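Local atomic coordinates of DUF5751 domain-containing protein (Sulfolobus tokodaii, PDB entry 2RBG), a protein that is of unknown function and belongs to a family of uncharacterised proteins, folding around a parallel beta-sheet flanked by helices. Residues T8-N13 with E18-K23. Residues are numbered along the deposited sequence; the frame is centred on the assembly and turned at random.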
ATOM      1  N   THR A   8      -5.174  -0.064  15.963  1.00  5.70           N
ATOM      2  CA  THR A   8      -5.534   0.584  14.707  1.00  6.42           C
ATOM      3  C   THR A   8      -5.526   2.094  14.886  1.00  6.87           C
ATOM      4  O   THR A   8      -6.194   2.628  15.772  1.00  7.76           O
ATOM      5  CB  THR A   8      -6.932   0.134  14.223  1.00  6.58           C
ATOM      6  OG1 THR A   8      -6.887  -1.254  13.861  1.00  7.53           O
ATOM      7  CG2 THR A   8      -7.369   0.944  13.008  1.00  7.99           C
ATOM      8  N   LEU A   9      -4.745   2.773  14.051  1.00  7.67           N
ATOM      9  CA  LEU A   9      -4.645   4.222  14.101  1.00  8.24           C
ATOM     10  C   LEU A   9      -5.155   4.782  12.782  1.00  8.48           C
ATOM     11  O   LEU A   9      -4.775   4.305  11.712  1.00  7.88           O
ATOM     12  CB  LEU A   9      -3.189   4.652  14.299  1.00  9.90           C
ATOM     13  CG  LEU A   9      -2.427   3.989  15.449  1.00 11.56           C
ATOM     14  CD1 LEU A   9      -1.012   4.554  15.509  1.00 10.95           C
ATOM     15  CD2 LEU A   9      -3.158   4.227  16.760  1.00 10.46           C
ATOM     16  N   ILE A  10      -6.016   5.789  12.859  1.00  7.53           N
ATOM     17  CA  ILE A  10      -6.549   6.400  11.652  1.00  7.34           C
ATOM     18  C   ILE A  10      -6.776   7.893  11.794  1.00  8.82           C
ATOM     19  O   ILE A  10      -7.261   8.373  12.817  1.00 10.17           O
ATOM     20  CB  ILE A  10      -7.883   5.738  11.215  1.00  8.96           C
ATOM     21  CG1 ILE A  10      -8.457   6.474   9.998  1.00  7.62           C
ATOM     22  CG2 ILE A  10      -8.884   5.756  12.374  1.00  9.63           C
ATOM     23  CD1 ILE A  10      -9.624   5.747   9.321  1.00 11.33           C
ATOM     24  N   SER A  11      -6.396   8.623  10.753  1.00  8.33           N
ATOM     25  CA  SER A  11      -6.594  10.060  10.709  1.00 10.47           C
ATOM     26  C   SER A  11      -6.946  10.409   9.268  1.00  9.11           C
ATOM     27  O   SER A  11      -6.088  10.394   8.388  1.00 11.58           O
ATOM     28  CB  SER A  11      -5.331  10.806  11.136  1.00 13.19           C
ATOM     29  OG  SER A  11      -5.583  12.200  11.185  1.00 19.72           O
ATOM     30  N   VAL A  12      -8.221  10.692   9.036  1.00 11.21           N
ATOM     31  CA  VAL A  12      -8.709  11.047   7.709  1.00 11.41           C
ATOM     32  C   VAL A  12      -9.784  12.115   7.827  1.00 15.63           C
ATOM     33  O   VAL A  12     -10.298  12.370   8.916  1.00 16.75           O
ATOM     34  CB  VAL A  12      -9.340   9.831   6.980  1.00 11.30           C
ATOM     35  CG1 VAL A  12      -8.288   8.764   6.730  1.00  8.11           C
ATOM     36  CG2 VAL A  12     -10.495   9.266   7.804  1.00 12.03           C
ATOM     37  N   ASN A  13     -10.114  12.739   6.701  1.00 17.25           N
ATOM     38  CA  ASN A  13     -11.158  13.752   6.670  1.00 20.47           C
ATOM     39  C   ASN A  13     -12.476  13.006   6.862  1.00 19.38           C
ATOM     40  O   ASN A  13     -12.562  11.813   6.573  1.00 18.17           O
ATOM     41  CB  ASN A  13     -11.148  14.480   5.322  1.00 23.13           C
ATOM     42  CG  ASN A  13      -9.885  15.292   5.108  1.00 31.36           C
ATOM     43  OD1 ASN A  13      -9.578  16.200   5.882  1.00 36.96           O
ATOM     44  ND2 ASN A  13      -9.145  14.970   4.051  1.00 34.18           N
ATOM     45  N   GLU A  18     -16.265   6.276   6.043  1.00 16.23           N
ATOM     46  CA  GLU A  18     -16.960   5.094   5.555  1.00 16.73           C
ATOM     47  C   GLU A  18     -16.051   4.171   4.751  1.00 16.00           C
ATOM     48  O   GLU A  18     -15.991   2.971   5.019  1.00 16.65           O
ATOM     49  CB  GLU A  18     -18.178   5.501   4.719  1.00 23.36           C
ATOM     50  CG  GLU A  18     -19.275   6.158   5.546  1.00 30.35           C
ATOM     51  CD  GLU A  18     -20.504   6.509   4.732  1.00 37.35           C
ATOM     52  OE1 GLU A  18     -21.118   5.594   4.143  1.00 37.02           O
ATOM     53  OE2 GLU A  18     -20.859   7.705   4.686  1.00 40.39           O
ATOM     54  N   ASN A  19     -15.336   4.729   3.780  1.00 16.87           N
ATOM     55  CA  ASN A  19     -14.444   3.927   2.947  1.00 15.97           C
ATOM     56  C   ASN A  19     -13.277   3.329   3.726  1.00 15.31           C
ATOM     57  O   ASN A  19     -12.937   2.157   3.544  1.00 13.61           O
ATOM     58  CB  ASN A  19     -13.896   4.757   1.781  1.00 19.94           C
ATOM     59  CG  ASN A  19     -14.977   5.187   0.810  1.00 26.59           C
ATOM     60  OD1 ASN A  19     -15.860   4.406   0.457  1.00 28.74           O
ATOM     61  ND2 ASN A  19     -14.903   6.435   0.358  1.00 31.96           N
ATOM     62  N   TYR A  20     -12.659   4.126   4.592  1.00  9.62           N
ATOM     63  CA  TYR A  20     -11.530   3.625   5.365  1.00  8.42           C
ATOM     64  C   TYR A  20     -11.892   2.577   6.409  1.00 10.15           C
ATOM     65  O   TYR A  20     -11.115   1.660   6.646  1.00  8.97           O
ATOM     66  CB  TYR A  20     -10.770   4.768   6.041  1.00  8.90           C
ATOM     67  CG  TYR A  20      -9.718   5.410   5.157  1.00 11.47           C
ATOM     68  CD1 TYR A  20     -10.080   6.172   4.047  1.00 11.36           C
ATOM     69  CD2 TYR A  20      -8.359   5.265   5.441  1.00  9.86           C
ATOM     70  CE1 TYR A  20      -9.115   6.781   3.247  1.00 10.09           C
ATOM     71  CE2 TYR A  20      -7.385   5.868   4.649  1.00 11.95           C
ATOM     72  CZ  TYR A  20      -7.774   6.629   3.552  1.00 10.22           C
ATOM     73  OH  TYR A  20      -6.822   7.258   2.780  1.00 12.19           O
ATOM     74  N   PHE A  21     -13.055   2.699   7.044  1.00 10.83           N
ATOM     75  CA  PHE A  21     -13.411   1.695   8.037  1.00 10.37           C
ATOM     76  C   PHE A  21     -13.678   0.349   7.382  1.00  9.86           C
ATOM     77  O   PHE A  21     -13.562  -0.699   8.020  1.00 10.68           O
ATOM     78  CB  PHE A  21     -14.600   2.145   8.886  1.00 10.02           C
ATOM     79  CG  PHE A  21     -14.186   2.830  10.157  1.00  9.94           C
ATOM     80  CD1 PHE A  21     -13.712   4.139  10.133  1.00 10.87           C
ATOM     81  CD2 PHE A  21     -14.180   2.137  11.364  1.00 11.58           C
ATOM     82  CE1 PHE A  21     -13.229   4.746  11.292  1.00 10.52           C
ATOM     83  CE2 PHE A  21     -13.698   2.736  12.535  1.00 12.43           C
ATOM     84  CZ  PHE A  21     -13.221   4.042  12.497  1.00 11.64           C
ATOM     85  N   ARG A  22     -14.022   0.377   6.102  1.00 10.63           N
ATOM     86  CA  ARG A  22     -14.247  -0.860   5.376  1.00 12.46           C
ATOM     87  C   ARG A  22     -12.880  -1.543   5.272  1.00 12.16           C
ATOM     88  O   ARG A  22     -12.769  -2.762   5.397  1.00 12.50           O
ATOM     89  CB  ARG A  22     -14.818  -0.568   3.984  1.00 12.81           C
ATOM     90  CG  ARG A  22     -15.082  -1.816   3.154  1.00 17.97           C
ATOM     91  CD  ARG A  22     -15.735  -1.498   1.811  1.00 15.56           C
ATOM     92  NE  ARG A  22     -17.140  -1.107   1.928  1.00 15.48           N
ATOM     93  CZ  ARG A  22     -17.951  -0.949   0.885  1.00 17.00           C
ATOM     94  NH1 ARG A  22     -17.491  -1.148  -0.346  1.00 13.10           N
ATOM     95  NH2 ARG A  22     -19.218  -0.597   1.063  1.00 16.86           N
ATOM     96  N   LYS A  23     -11.836  -0.745   5.059  1.00  9.11           N
ATOM     97  CA  LYS A  23     -10.479  -1.276   4.957  1.00  8.13           C
ATOM     98  C   LYS A  23     -10.014  -1.820   6.304  1.00  8.65           C
ATOM     99  O   LYS A  23      -9.418  -2.892   6.384  1.00 11.79           O
ATOM    100  CB  LYS A  23      -9.498  -0.187   4.509  1.00 10.36           C
ATOM    101  CG  LYS A  23      -9.685   0.320   3.088  1.00 10.87           C
ATOM    102  CD  LYS A  23      -8.574   1.309   2.729  1.00 14.62           C
ATOM    103  CE  LYS A  23      -8.607   1.675   1.257  1.00 23.04           C
ATOM    104  NZ  LYS A  23      -8.370   0.481   0.395  1.00 16.09           N
TER
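Val12 faces Tyr20 where the first strand and helix of a beta-alpha-beta unit meet: the closest backbone approach between 8-13 and 18-23 is 8.3 Å, from Val12 CA, just past the end of strand 6-11, to Tyr20 CA on helix 17-31. The strand is central in a five-stranded parallel sheet, and the helix packs on one side of it through apolar side chains. Alternation along the extended backbone turns both Ile10, in the strand, and Val12, just beyond it, toward the helix; beta-branched residues suit such a place because they are compact and favour extended backbone. Ile10 has CG1 anti to its own N (chi1 176°) and chi2 likewise extended, which carries CD1 out to Tyr20 CB at 3.6 Å. The same methyl also touches Phe21 CE1, at a looser 4.2 Å, so one side chain meets two successive aromatics. Tyr20 combines a flat face for the core with a hydroxyl that hydrogen-bonds the backbone carbonyl oxygen of Cys94, a cysteine disulfide-bonded to Cys122, so its polar end is satisfied although buried. An alanine in place of Tyr20 would probably open a gap beside Val12 CG1, where the ring had been, and leave Cys94 O without this donor. Val12 CG1 makes a CH-pi contact, 3.7 Å from the Tyr20 ring centroid and 11° off the ring normal, so the methyl sits over the centre of one face.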